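Local coordinates for protein ethylbenzene dehydrogenase alpha-subunit (Aromatoleum aromaticum, PDB 2IVF) that belongs to the molybdopterin oxidoreductase family and holds MGD, MD1, a molybdenum atom and an iron/sulfur cluster in one large alpha-subunit, at residues 82-87 with 855-860; 127-132 with 260-265; 546-551 with 576-581. All blocks are in the same frame, centred on the assembly; numbering follows the deposited sequence.

Interaction 1: residues 82-87 with 855-860; sequences HLNICW and HSTHLT. With MGD (2-amino-5,6-dimercapto-7-methyl-3,7,8a,9-tetrahydro-8-oxa-1,3,9,10-tetraaza-anthracen-4-one guanosine dinucleotide), chain M; SF4 (iron/sulfur cluster), chain K.
H855 turns its imidazole edge-on to the backbone of I85, joining the iron/sulfur cluster loop near the start of the chain to a loop of the molybdopterin dinucleotide binding domain. NE2 of H855 gives I85 O a hydrogen bond of 2.9 Å, bent to 145° at the hydrogen. The oxygen lies near the ring plane, whereas the donor stands above the carbonyl plane of I85. I85 is the centre of an inverse gamma turn, closed from C86 N to N84 O. One face of the H855 ring is taken by MGD O17, which sits over its centre and accepts a hydrogen bond of 2.7 Å from H855 N; ND1, the other ring nitrogen, is hydrogen-bonded to MD1 O11, so this single residue touches both cofactors. Beyond it, N84 and H858 cross at about a right angle, amide and ring planes 59° apart. The N84 side chain, with CG between backbone N and carbonyl carbon (chi1 55°), brings OD1 to the ring edge, 3.2 Å from H858 CE1. A water that donates to N84 OD1 also bonds H858 NE2, while ND1 of H858 is paired with I854 N. T857 CG2 lies over one face of the same ring, toward its rim. Within the cluster loop H82 and C86 are iron ligands: H82 ND1 binds FE3, and C86 SG binds FE4 at 2.3 Å.

Interaction 2: residues 127-132 with 260-265; sequences CQKGSA and TYPSSY. With MGD (2-amino-5,6-dimercapto-7-methyl-3,7,8a,9-tetrahydro-8-oxa-1,3,9,10-tetraaza-anthracen-4-one guanosine dinucleotide), chain M; SF4 (iron/sulfur cluster), chain K.
C127 O is gripped twice by S131, through its N at 2.9 Å and through its OG at 2.8 Å, the two donors arriving from opposite faces of the carbonyl plane. That grip fixes the short turn behind the cysteine, whose SG binds FE1 of the iron/sulfur cluster. G130 N gives this sulfur a nearly straight hydrogen bond (3.5 Å, 178° at the hydrogen); with no side chain, G130 brings its CA close against cluster atom S4. Across the contact, C127 CB meets the ring of P262, with CG 3.7 Å away. K129 bends at chi2 (83°) and chi3 (66°), which turns its amine back toward Q128. R851 O is the main partner of NZ, which meets Q128 OE1 at 3.0 Å from well above the amide plane and comes to 3.2 Å from MGD N19. From the opposite segment, T260 holds MGD at two points: OG1 donates to O1A at 2.8 Å, and the backbone O accepts from N22. The K129 amine thus lies between the cluster ligand and the cofactor, as the corresponding lysine does in related molybdenum enzymes, and its likely positive charge, with the hydrogen bond from G130 N to the cysteine sulfur, would be expected to stabilise negative charge on the cluster.

Interaction 3: residues 546-551 with 576-581; sequences PAMWLY and AYLDEA
Segments 546-551 and 576-581 are both helical, and they come closest at M548 and L578, whose CA atoms are 9.3 Å apart. Backbone bonds one helical turn long run within each, for instance Y551 N to A547 O at 2.9 Å and A581 N to Y577 O at 2.8 Å. At that spacing the contact is made by side chains, above all by L578. Its CG stands anti to the backbone N (chi1 179°), which carries the two methyls forward to separate targets. CD1 meets the end of M548: the methyl CE is 3.7 Å away and SD is nearly as close. The methionine gets there by a bend at chi2 (-51°), its chain passing the leucine at a slant. CD2 goes to Y551, one turn further along the same helix, and sits over a face of the phenol ring in a CH-pi contact, 4.2 Å from the centroid and 26° off the ring normal. This is helix-to-helix packing in which one leucine fits between residues three apart, within the molybdopterin oxidoreductase region of the chain; the short helix 557-560 lies between the two in sequence and supplies W560, which packs on Y551. A polar bridge runs alongside the apolar one. The phenol oxygen OH of Y551 bonds a water at 2.6 Å, and the same water donates to D579 OD1 at 3.1 Å. N561 ND2 is a direct partner of the Y551 hydroxyl.

How the interactions relate
Interactions 1 and 2 adjoin, their centres 11 Å apart, and share the iron/sulfur cluster and MGD: G130 packs on H82, and the side chain of K129 lies against H858. Along the chain interaction 1 spans most of the subunit, from residues 82-87 to 855-860, and both other contacts fall between its ends, interaction 2 closing before interaction 3 opens. Loops from the amino-terminal cluster region, the molybdopterin oxidoreductase range and the dinucleotide binding domain therefore converge on one cofactor site. Interaction 3 pairs helices 546-553 and 574-583 some 31 Å from interaction 1 and 39 Å from interaction 2, centre to centre, and on the other side of the chain's centre from interaction 2.

Interaction 1: residues 82-87 with 855-860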
loop_
_atom_site.group_PDB
_atom_site.type_symbol
_atom_site.label_atom_id
_atom_site.label_comp_id
_atom_site.label_asym_id
_atom_site.label_seq_id
_atom_site.Cartn_x
_atom_site.Cartn_y
_atom_site.Cartn_z
ATOM N N HIS A 82 -7.259 3.618 -10.978
ATOM C CA HIS A 82 -7.504 2.275 -10.426
ATOM C C HIS A 82 -8.850 2.248 -9.685
ATOM O O HIS A 82 -9.168 3.178 -8.976
ATOM C CB HIS A 82 -6.290 1.929 -9.559
ATOM C CG HIS A 82 -4.996 2.377 -10.179
ATOM N ND1 HIS A 82 -4.252 3.453 -9.716
ATOM C CD2 HIS A 82 -4.401 1.985 -11.330
ATOM C CE1 HIS A 82 -3.237 3.669 -10.533
ATOM N NE2 HIS A 82 -3.286 2.773 -11.506
ATOM N N LEU A 83 -9.655 1.206 -9.900
ATOM C CA LEU A 83 -11.008 1.181 -9.364
ATOM C C LEU A 83 -11.077 0.456 -8.025
ATOM O O LEU A 83 -12.059 0.597 -7.318
ATOM C CB LEU A 83 -11.958 0.574 -10.383
ATOM C CG LEU A 83 -12.152 1.403 -11.666
ATOM C CD1 LEU A 83 -12.165 2.919 -11.441
ATOM C CD2 LEU A 83 -11.073 1.070 -12.661
ATOM N N ASN A 84 -10.005 -0.262 -7.675
ATOM C CA ASN A 84 -9.808 -0.817 -6.337
ATOM C C ASN A 84 -10.119 0.221 -5.306
ATOM O O ASN A 84 -9.807 1.354 -5.464
ATOM C CB ASN A 84 -8.421 -1.494 -6.127
ATOM C CG ASN A 84 -7.214 -0.623 -6.437
ATOM O OD1 ASN A 84 -6.133 -1.154 -6.800
ATOM N ND2 ASN A 84 -7.349 0.712 -6.291
ATOM N N ILE A 85 -10.850 -0.169 -4.275
ATOM C CA ILE A 85 -11.215 0.805 -3.268
ATOM C C ILE A 85 -10.096 1.028 -2.251
ATOM O O ILE A 85 -10.082 0.491 -1.154
ATOM C CB ILE A 85 -12.588 0.498 -2.609
ATOM C CG1 ILE A 85 -13.688 0.486 -3.678
ATOM C CG2 ILE A 85 -12.904 1.566 -1.559
ATOM C CD1 ILE A 85 -13.769 1.821 -4.559
ATOM N N CYS A 86 -9.111 1.832 -2.648
ATOM C CA CYS A 86 -8.393 2.610 -1.670
ATOM C C CYS A 86 -9.415 3.549 -1.065
ATOM O O CYS A 86 -10.403 3.876 -1.715
ATOM C CB CYS A 86 -7.229 3.355 -2.325
ATOM S SG CYS A 86 -7.648 3.998 -4.001
ATOM N N TRP A 87 -9.167 3.998 0.168
ATOM C CA TRP A 87 -10.057 4.861 0.886
ATOM C C TRP A 87 -9.258 5.778 1.807
ATOM O O TRP A 87 -8.356 5.329 2.532
ATOM C CB TRP A 87 -11.088 4.091 1.732
ATOM C CG TRP A 87 -12.221 4.988 2.031
ATOM C CD1 TRP A 87 -12.388 5.741 3.153
ATOM C CD2 TRP A 87 -13.289 5.326 1.157
ATOM N NE1 TRP A 87 -13.518 6.504 3.040
ATOM C CE2 TRP A 87 -14.102 6.255 1.831
ATOM C CE3 TRP A 87 -13.673 4.890 -0.109
ATOM C CZ2 TRP A 87 -15.285 6.775 1.281
ATOM C CZ3 TRP A 87 -14.814 5.447 -0.692
ATOM C CH2 TRP A 87 -15.642 6.352 0.030
ATOM N N HIS A 855 -6.429 -4.014 -0.896
ATOM C CA HIS A 855 -7.041 -5.312 -0.602
ATOM C C HIS A 855 -6.161 -6.434 -1.153
ATOM O O HIS A 855 -4.957 -6.377 -0.940
ATOM C CB HIS A 855 -8.478 -5.310 -1.104
ATOM C CG HIS A 855 -9.212 -4.154 -0.571
ATOM N ND1 HIS A 855 -9.623 -4.094 0.736
ATOM C CD2 HIS A 855 -9.445 -2.935 -1.102
ATOM C CE1 HIS A 855 -10.159 -2.908 0.961
ATOM N NE2 HIS A 855 -10.067 -2.184 -0.132
ATOM N N SER A 856 -6.705 -7.414 -1.900
ATOM C CA SER A 856 -5.873 -8.505 -2.430
ATOM C C SER A 856 -5.446 -8.281 -3.873
ATOM O O SER A 856 -4.834 -9.164 -4.489
ATOM C CB SER A 856 -6.595 -9.856 -2.325
ATOM O OG SER A 856 -7.069 -10.100 -1.005
ATOM N N THR A 857 -5.799 -7.131 -4.419
ATOM C CA THR A 857 -5.577 -6.819 -5.823
ATOM C C THR A 857 -4.130 -7.036 -6.242
ATOM O O THR A 857 -3.877 -7.537 -7.362
ATOM C CB THR A 857 -6.031 -5.376 -6.110
ATOM O OG1 THR A 857 -7.448 -5.368 -5.938
ATOM C CG2 THR A 857 -5.691 -4.903 -7.537
ATOM N N HIS A 858 -3.211 -6.725 -5.336
ATOM C CA HIS A 858 -1.770 -6.787 -5.612
ATOM C C HIS A 858 -1.039 -7.810 -4.735
ATOM O O HIS A 858 0.235 -7.930 -4.795
ATOM C CB HIS A 858 -1.134 -5.426 -5.385
ATOM C CG HIS A 858 -1.910 -4.294 -5.966
ATOM N ND1 HIS A 858 -2.930 -3.675 -5.291
ATOM C CD2 HIS A 858 -1.831 -3.688 -7.169
ATOM C CE1 HIS A 858 -3.461 -2.738 -6.059
ATOM N NE2 HIS A 858 -2.778 -2.691 -7.190
ATOM N N LEU A 859 -1.794 -8.557 -3.938
ATOM C CA LEU A 859 -1.195 -9.527 -3.036
ATOM C C LEU A 859 -0.684 -10.756 -3.748
ATOM O O LEU A 859 0.101 -11.553 -3.195
ATOM C CB LEU A 859 -2.159 -9.897 -1.895
ATOM C CG LEU A 859 -2.361 -8.860 -0.811
ATOM C CD1 LEU A 859 -3.316 -9.430 0.310
ATOM C CD2 LEU A 859 -0.996 -8.307 -0.264
ATOM N N THR A 860 -1.139 -10.932 -4.973
ATOM C CA THR A 860 -0.643 -12.002 -5.809
ATOM C C THR A 860 0.162 -11.447 -6.982
ATOM O O THR A 860 0.360 -12.127 -8.000
ATOM C CB THR A 860 -1.798 -12.964 -6.260
ATOM O OG1 THR A 860 -2.893 -12.205 -6.810
ATOM C CG2 THR A 860 -2.235 -13.843 -5.091
HETATM P PB MGD M . -6.871 0.492 9.436
HETATM O O1B MGD M . -5.900 0.144 8.363
HETATM O O2B MGD M . -7.677 -0.642 9.957
HETATM O O3B MGD M . -7.890 1.645 9.095
HETATM O O3A MGD M . -7.722 2.186 6.611
HETATM P PA MGD M . -7.802 2.883 8.045
HETATM O O1A MGD M . -6.571 3.671 8.171
HETATM O O2A MGD M . -9.074 3.564 8.198
HETATM O "O5'" MGD M . -6.092 1.152 10.679
HETATM C "C5'" MGD M . -4.969 0.462 11.247
HETATM C "C4'" MGD M . -4.591 1.092 12.585
HETATM O "O4'" MGD M . -5.606 0.839 13.545
HETATM C "C3'" MGD M . -3.433 0.242 13.052
HETATM O "O3'" MGD M . -2.242 0.884 12.612
HETATM C "C2'" MGD M . -3.584 0.274 14.579
HETATM O "O2'" MGD M . -2.482 0.995 15.162
HETATM C "C1'" MGD M . -4.919 1.007 14.795
HETATM N N9 MGD M . -5.676 0.327 15.873
HETATM C C8 MGD M . -6.024 -0.966 15.961
HETATM N N7 MGD M . -6.746 -1.188 17.065
HETATM C C5 MGD M . -6.867 0.016 17.681
HETATM C C6 MGD M . -7.449 0.484 18.851
HETATM O O6 MGD M . -8.045 -0.218 19.678
HETATM N N1 MGD M . -7.345 1.851 19.121
HETATM C C2 MGD M . -6.671 2.778 18.311
HETATM N N2 MGD M . -6.609 4.105 18.674
HETATM N N3 MGD M . -6.137 2.308 17.175
HETATM C C4 MGD M . -6.207 0.974 16.880
HETATM C C10 MGD M . -8.718 1.341 6.165
HETATM C C11 MGD M . -9.087 1.741 4.758
HETATM O O11 MGD M . -7.954 1.675 3.993
HETATM C C12 MGD M . -10.243 0.938 4.143
HETATM S S12 MGD M . -11.586 0.352 5.114
HETATM C C13 MGD M . -10.238 0.672 2.797
HETATM S S13 MGD M . -11.555 -0.209 2.102
HETATM C C14 MGD M . -9.103 1.113 1.938
HETATM N N15 MGD M . -8.226 -0.079 1.751
HETATM C C16 MGD M . -6.841 0.058 1.533
HETATM C C17 MGD M . -6.027 -0.998 1.213
HETATM O O17 MGD M . -6.476 -2.165 1.118
HETATM N N18 MGD M . -4.654 -0.740 1.024
HETATM C C19 MGD M . -4.115 0.505 1.122
HETATM N N19 MGD M . -2.788 0.639 0.927
HETATM N N20 MGD M . -4.937 1.505 1.473
HETATM C C21 MGD M . -6.255 1.314 1.642
HETATM N N22 MGD M . -7.083 2.376 1.992
HETATM C C23 MGD M . -8.310 2.202 2.714
HETATM FE FE1 SF4 K . -3.048 4.132 -5.419
HETATM FE FE2 SF4 K . -4.331 6.366 -6.277
HETATM FE FE3 SF4 K . -4.546 4.116 -7.687
HETATM FE FE4 SF4 K . -5.760 4.308 -5.234
HETATM S S1 SF4 K . -6.332 5.448 -7.103
HETATM S S2 SF4 K . -4.488 2.514 -6.076
HETATM S S3 SF4 K . -4.243 5.642 -4.163
HETATM S S4 SF4 K . -2.608 5.319 -7.363
HETATM O O HOH W 1 -4.045 -0.327 -8.097
#

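Interaction 2: residues 127-132 with 260-265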
loop_
_atom_site.group_PDB
_atom_site.type_symbol
_atom_site.label_atom_id
_atom_site.label_comp_id
_atom_site.label_asym_id
_atom_site.label_seq_id
_atom_site.Cartn_x
_atom_site.Cartn_y
_atom_site.Cartn_z
ATOM N N CYS A 127 0.172 6.166 -5.619
ATOM C CA CYS A 127 0.786 5.275 -4.668
ATOM C C CYS A 127 1.565 4.210 -5.407
ATOM O O CYS A 127 1.569 4.170 -6.669
ATOM C CB CYS A 127 -0.231 4.658 -3.784
ATOM S SG CYS A 127 -1.144 3.230 -4.477
ATOM N N GLN A 128 2.217 3.348 -4.644
ATOM C CA GLN A 128 3.156 2.415 -5.278
ATOM C C GLN A 128 2.407 1.279 -6.017
ATOM O O GLN A 128 2.908 0.734 -7.004
ATOM C CB GLN A 128 4.192 1.882 -4.256
ATOM C CG GLN A 128 3.653 0.789 -3.281
ATOM C CD GLN A 128 2.778 1.335 -2.175
ATOM O OE1 GLN A 128 2.039 2.312 -2.372
ATOM N NE2 GLN A 128 2.792 0.677 -1.025
ATOM N N LYS A 129 1.198 0.945 -5.563
ATOM C CA LYS A 129 0.447 -0.096 -6.198
ATOM C C LYS A 129 -0.027 0.440 -7.546
ATOM O O LYS A 129 0.150 -0.216 -8.559
ATOM C CB LYS A 129 -0.737 -0.498 -5.363
ATOM C CG LYS A 129 -0.390 -1.380 -4.177
ATOM C CD LYS A 129 0.090 -0.571 -2.960
ATOM C CE LYS A 129 -1.010 0.312 -2.361
ATOM N NZ LYS A 129 -0.484 1.150 -1.241
ATOM N N GLY A 130 -0.614 1.629 -7.528
ATOM C CA GLY A 130 -1.095 2.302 -8.753
ATOM C C GLY A 130 -0.001 2.555 -9.763
ATOM O O GLY A 130 -0.186 2.374 -10.984
ATOM N N SER A 131 1.148 2.981 -9.250
ATOM C CA SER A 131 2.294 3.355 -10.082
ATOM C C SER A 131 3.048 2.144 -10.659
ATOM O O SER A 131 4.008 2.325 -11.434
ATOM C CB SER A 131 3.239 4.234 -9.269
ATOM O OG SER A 131 2.631 5.479 -8.955
ATOM N N ALA A 132 2.631 0.939 -10.278
ATOM C CA ALA A 132 3.182 -0.328 -10.816
ATOM C C ALA A 132 2.093 -1.253 -11.348
ATOM O O ALA A 132 2.337 -2.432 -11.614
ATOM C CB ALA A 132 3.934 -1.055 -9.717
ATOM N N THR A 260 -2.631 3.628 4.414
ATOM C CA THR A 260 -3.992 3.634 3.866
ATOM C C THR A 260 -4.436 4.903 3.110
ATOM O O THR A 260 -5.481 4.887 2.446
ATOM C CB THR A 260 -5.007 3.299 4.985
ATOM O OG1 THR A 260 -5.083 4.396 5.896
ATOM C CG2 THR A 260 -4.595 2.015 5.681
ATOM N N TYR A 261 -3.621 5.952 3.120
ATOM C CA TYR A 261 -3.941 7.193 2.384
ATOM C C TYR A 261 -2.703 7.856 1.892
ATOM O O TYR A 261 -2.492 9.043 2.108
ATOM C CB TYR A 261 -4.739 8.133 3.308
ATOM C CG TYR A 261 -5.581 9.214 2.646
ATOM C CD1 TYR A 261 -5.842 9.238 1.293
ATOM C CD2 TYR A 261 -6.175 10.181 3.430
ATOM C CE1 TYR A 261 -6.656 10.213 0.737
ATOM C CE2 TYR A 261 -6.976 11.133 2.895
ATOM C CZ TYR A 261 -7.252 11.134 1.553
ATOM O OH TYR A 261 -8.081 12.099 1.062
ATOM N N PRO A 262 -1.854 7.094 1.169
ATOM C CA PRO A 262 -0.589 7.670 0.709
ATOM C C PRO A 262 -0.748 8.795 -0.279
ATOM O O PRO A 262 0.106 9.645 -0.334
ATOM C CB PRO A 262 0.146 6.491 0.082
ATOM C CG PRO A 262 -0.934 5.486 -0.283
ATOM C CD PRO A 262 -2.016 5.690 0.752
ATOM N N SER A 263 -1.867 8.839 -1.021
ATOM C CA SER A 263 -2.054 9.906 -2.003
ATOM C C SER A 263 -2.195 11.252 -1.330
ATOM O O SER A 263 -1.870 12.252 -1.965
ATOM C CB SER A 263 -3.259 9.677 -2.929
ATOM O OG SER A 263 -4.465 9.595 -2.226
ATOM N N SER A 264 -2.664 11.281 -0.075
ATOM C CA SER A 264 -2.920 12.562 0.585
ATOM C C SER A 264 -2.343 12.695 1.970
ATOM O O SER A 264 -2.556 13.692 2.645
ATOM C CB SER A 264 -4.379 12.907 0.519
ATOM O OG SER A 264 -4.726 13.173 -0.847
ATOM N N TYR A 265 -1.566 11.704 2.367
ATOM C CA TYR A 265 -0.820 11.749 3.640
ATOM C C TYR A 265 -0.098 13.088 3.822
ATOM O O TYR A 265 0.006 13.630 4.956
ATOM C CB TYR A 265 0.207 10.635 3.617
ATOM C CG TYR A 265 1.117 10.500 4.808
ATOM C CD1 TYR A 265 2.274 11.232 4.906
ATOM C CD2 TYR A 265 0.897 9.522 5.760
ATOM C CE1 TYR A 265 3.132 11.085 5.953
ATOM C CE2 TYR A 265 1.798 9.347 6.821
ATOM C CZ TYR A 265 2.917 10.111 6.893
ATOM O OH TYR A 265 3.872 9.958 7.872
HETATM P PB MGD M . -6.871 0.492 9.436
HETATM O O1B MGD M . -5.900 0.144 8.363
HETATM O O2B MGD M . -7.677 -0.642 9.957
HETATM O O3B MGD M . -7.890 1.645 9.095
HETATM O O3A MGD M . -7.722 2.186 6.611
HETATM P PA MGD M . -7.802 2.883 8.045
HETATM O O1A MGD M . -6.571 3.671 8.171
HETATM O O2A MGD M . -9.074 3.564 8.198
HETATM O "O5'" MGD M . -6.092 1.152 10.679
HETATM C "C5'" MGD M . -4.969 0.462 11.247
HETATM C "C4'" MGD M . -4.591 1.092 12.585
HETATM O "O4'" MGD M . -5.606 0.839 13.545
HETATM C "C3'" MGD M . -3.433 0.242 13.052
HETATM O "O3'" MGD M . -2.242 0.884 12.612
HETATM C "C2'" MGD M . -3.584 0.274 14.579
HETATM O "O2'" MGD M . -2.482 0.995 15.162
HETATM C "C1'" MGD M . -4.919 1.007 14.795
HETATM N N9 MGD M . -5.676 0.327 15.873
HETATM C C8 MGD M . -6.024 -0.966 15.961
HETATM N N7 MGD M . -6.746 -1.188 17.065
HETATM C C5 MGD M . -6.867 0.016 17.681
HETATM C C6 MGD M . -7.449 0.484 18.851
HETATM O O6 MGD M . -8.045 -0.218 19.678
HETATM N N1 MGD M . -7.345 1.851 19.121
HETATM C C2 MGD M . -6.671 2.778 18.311
HETATM N N2 MGD M . -6.609 4.105 18.674
HETATM N N3 MGD M . -6.137 2.308 17.175
HETATM C C4 MGD M . -6.207 0.974 16.880
HETATM C C10 MGD M . -8.718 1.341 6.165
HETATM C C11 MGD M . -9.087 1.741 4.758
HETATM O O11 MGD M . -7.954 1.675 3.993
HETATM C C12 MGD M . -10.243 0.938 4.143
HETATM S S12 MGD M . -11.586 0.352 5.114
HETATM C C13 MGD M . -10.238 0.672 2.797
HETATM S S13 MGD M . -11.555 -0.209 2.102
HETATM C C14 MGD M . -9.103 1.113 1.938
HETATM N N15 MGD M . -8.226 -0.079 1.751
HETATM C C16 MGD M . -6.841 0.058 1.533
HETATM C C17 MGD M . -6.027 -0.998 1.213
HETATM O O17 MGD M . -6.476 -2.165 1.118
HETATM N N18 MGD M . -4.654 -0.740 1.024
HETATM C C19 MGD M . -4.115 0.505 1.122
HETATM N N19 MGD M . -2.788 0.639 0.927
HETATM N N20 MGD M . -4.937 1.505 1.473
HETATM C C21 MGD M . -6.255 1.314 1.642
HETATM N N22 MGD M . -7.083 2.376 1.992
HETATM C C23 MGD M . -8.310 2.202 2.714
HETATM FE FE1 SF4 K . -3.048 4.132 -5.419
HETATM FE FE2 SF4 K . -4.331 6.366 -6.277
HETATM FE FE3 SF4 K . -4.546 4.116 -7.687
HETATM FE FE4 SF4 K . -5.760 4.308 -5.234
HETATM S S1 SF4 K . -6.332 5.448 -7.103
HETATM S S2 SF4 K . -4.488 2.514 -6.076
HETATM S S3 SF4 K . -4.243 5.642 -4.163
HETATM S S4 SF4 K . -2.608 5.319 -7.363
#

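Interaction 3: residues 546-551 with 576-581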
loop_
_atom_site.group_PDB
_atom_site.type_symbol
_atom_site.label_atom_id
_atom_site.label_comp_id
_atom_site.label_asym_id
_atom_site.label_seq_id
_atom_site.Cartn_x
_atom_site.Cartn_y
_atom_site.Cartn_z
ATOM N N PRO A 546 -25.901 -8.240 6.779
ATOM C CA PRO A 546 -25.150 -9.507 6.585
ATOM C C PRO A 546 -25.070 -10.464 7.787
ATOM O O PRO A 546 -24.977 -11.689 7.591
ATOM C CB PRO A 546 -23.770 -9.021 6.129
ATOM C CG PRO A 546 -23.674 -7.655 6.671
ATOM C CD PRO A 546 -25.019 -7.070 6.671
ATOM N N ALA A 547 -25.226 -9.964 9.018
ATOM C CA ALA A 547 -25.303 -10.856 10.191
ATOM C C ALA A 547 -26.414 -11.911 10.082
ATOM O O ALA A 547 -26.302 -13.016 10.654
ATOM C CB ALA A 547 -25.436 -10.036 11.516
ATOM N N MET A 548 -27.511 -11.574 9.404
ATOM C CA MET A 548 -28.684 -12.434 9.431
ATOM C C MET A 548 -28.428 -13.736 8.702
ATOM O O MET A 548 -28.638 -14.806 9.273
ATOM C CB MET A 548 -29.926 -11.768 8.831
ATOM C CG MET A 548 -30.363 -10.515 9.549
ATOM S SD MET A 548 -30.538 -10.750 11.335
ATOM C CE MET A 548 -31.143 -9.112 11.808
ATOM N N TRP A 549 -27.998 -13.653 7.450
ATOM C CA TRP A 549 -27.864 -14.861 6.648
ATOM C C TRP A 549 -26.631 -15.654 7.176
ATOM O O TRP A 549 -26.667 -16.868 7.220
ATOM C CB TRP A 549 -27.773 -14.542 5.145
ATOM C CG TRP A 549 -26.427 -14.178 4.676
ATOM C CD1 TRP A 549 -25.766 -13.021 4.871
ATOM C CD2 TRP A 549 -25.572 -15.013 3.922
ATOM N NE1 TRP A 549 -24.502 -13.082 4.293
ATOM C CE2 TRP A 549 -24.364 -14.310 3.712
ATOM C CE3 TRP A 549 -25.701 -16.315 3.439
ATOM C CZ2 TRP A 549 -23.311 -14.839 2.999
ATOM C CZ3 TRP A 549 -24.649 -16.857 2.735
ATOM C CH2 TRP A 549 -23.471 -16.119 2.512
ATOM N N LEU A 550 -25.598 -14.947 7.652
ATOM C CA LEU A 550 -24.443 -15.633 8.227
ATOM C C LEU A 550 -24.847 -16.436 9.437
ATOM O O LEU A 550 -24.429 -17.601 9.584
ATOM C CB LEU A 550 -23.323 -14.667 8.584
ATOM C CG LEU A 550 -22.613 -13.978 7.415
ATOM C CD1 LEU A 550 -21.591 -12.989 7.943
ATOM C CD2 LEU A 550 -21.981 -15.001 6.433
ATOM N N TYR A 551 -25.714 -15.845 10.265
ATOM C CA TYR A 551 -26.240 -16.502 11.469
ATOM C C TYR A 551 -27.119 -17.697 11.160
ATOM O O TYR A 551 -26.968 -18.734 11.771
ATOM C CB TYR A 551 -27.091 -15.505 12.301
ATOM C CG TYR A 551 -27.656 -16.024 13.613
ATOM C CD1 TYR A 551 -26.898 -15.995 14.782
ATOM C CD2 TYR A 551 -28.993 -16.472 13.713
ATOM C CE1 TYR A 551 -27.445 -16.453 16.017
ATOM C CE2 TYR A 551 -29.510 -16.891 14.908
ATOM C CZ TYR A 551 -28.731 -16.873 16.061
ATOM O OH TYR A 551 -29.324 -17.326 17.217
ATOM N N ALA A 576 -30.368 -14.323 21.429
ATOM C CA ALA A 576 -31.413 -13.970 22.372
ATOM C C ALA A 576 -31.881 -12.528 22.172
ATOM O O ALA A 576 -33.081 -12.252 22.167
ATOM C CB ALA A 576 -30.929 -14.188 23.789
ATOM N N TYR A 577 -30.938 -11.608 22.014
ATOM C CA TYR A 577 -31.265 -10.253 21.618
ATOM C C TYR A 577 -31.968 -10.213 20.251
ATOM O O TYR A 577 -32.947 -9.493 20.081
ATOM C CB TYR A 577 -30.006 -9.392 21.578
ATOM C CG TYR A 577 -29.561 -8.841 22.928
ATOM C CD1 TYR A 577 -30.207 -7.749 23.503
ATOM C CD2 TYR A 577 -28.468 -9.379 23.596
ATOM C CE1 TYR A 577 -29.768 -7.200 24.734
ATOM C CE2 TYR A 577 -28.025 -8.855 24.826
ATOM C CZ TYR A 577 -28.673 -7.765 25.402
ATOM O OH TYR A 577 -28.237 -7.262 26.638
ATOM N N LEU A 578 -31.487 -11.004 19.289
ATOM C CA LEU A 578 -32.158 -11.108 17.978
ATOM C C LEU A 578 -33.619 -11.529 18.091
ATOM O O LEU A 578 -34.506 -10.909 17.493
ATOM C CB LEU A 578 -31.409 -12.100 17.080
ATOM C CG LEU A 578 -31.952 -12.366 15.673
ATOM C CD1 LEU A 578 -32.044 -11.120 14.842
ATOM C CD2 LEU A 578 -31.050 -13.375 15.012
ATOM N N ASP A 579 -33.864 -12.594 18.846
ATOM C CA ASP A 579 -35.229 -13.055 19.048
ATOM C C ASP A 579 -36.115 -11.976 19.632
ATOM O O ASP A 579 -37.271 -11.863 19.251
ATOM C CB ASP A 579 -35.265 -14.287 19.952
ATOM C CG ASP A 579 -34.911 -15.562 19.208
ATOM O OD1 ASP A 579 -34.499 -15.497 18.010
ATOM O OD2 ASP A 579 -35.037 -16.635 19.836
ATOM N N GLU A 580 -35.588 -11.225 20.596
ATOM C CA GLU A 580 -36.337 -10.153 21.240
ATOM C C GLU A 580 -36.619 -9.044 20.225
ATOM O O GLU A 580 -37.717 -8.507 20.143
ATOM C CB GLU A 580 -35.533 -9.599 22.414
ATOM C CG GLU A 580 -36.332 -8.617 23.229
ATOM C CD GLU A 580 -35.491 -7.802 24.177
ATOM O OE1 GLU A 580 -34.387 -8.240 24.549
ATOM O OE2 GLU A 580 -35.949 -6.716 24.564
ATOM N N ALA A 581 -35.606 -8.726 19.444
ATOM C CA ALA A 581 -35.717 -7.710 18.416
ATOM C C ALA A 581 -36.729 -8.071 17.345
ATOM O O ALA A 581 -37.538 -7.224 16.964
ATOM C CB ALA A 581 -34.372 -7.432 17.794
HETATM O O HOH W 2 -31.888 -17.136 17.390
#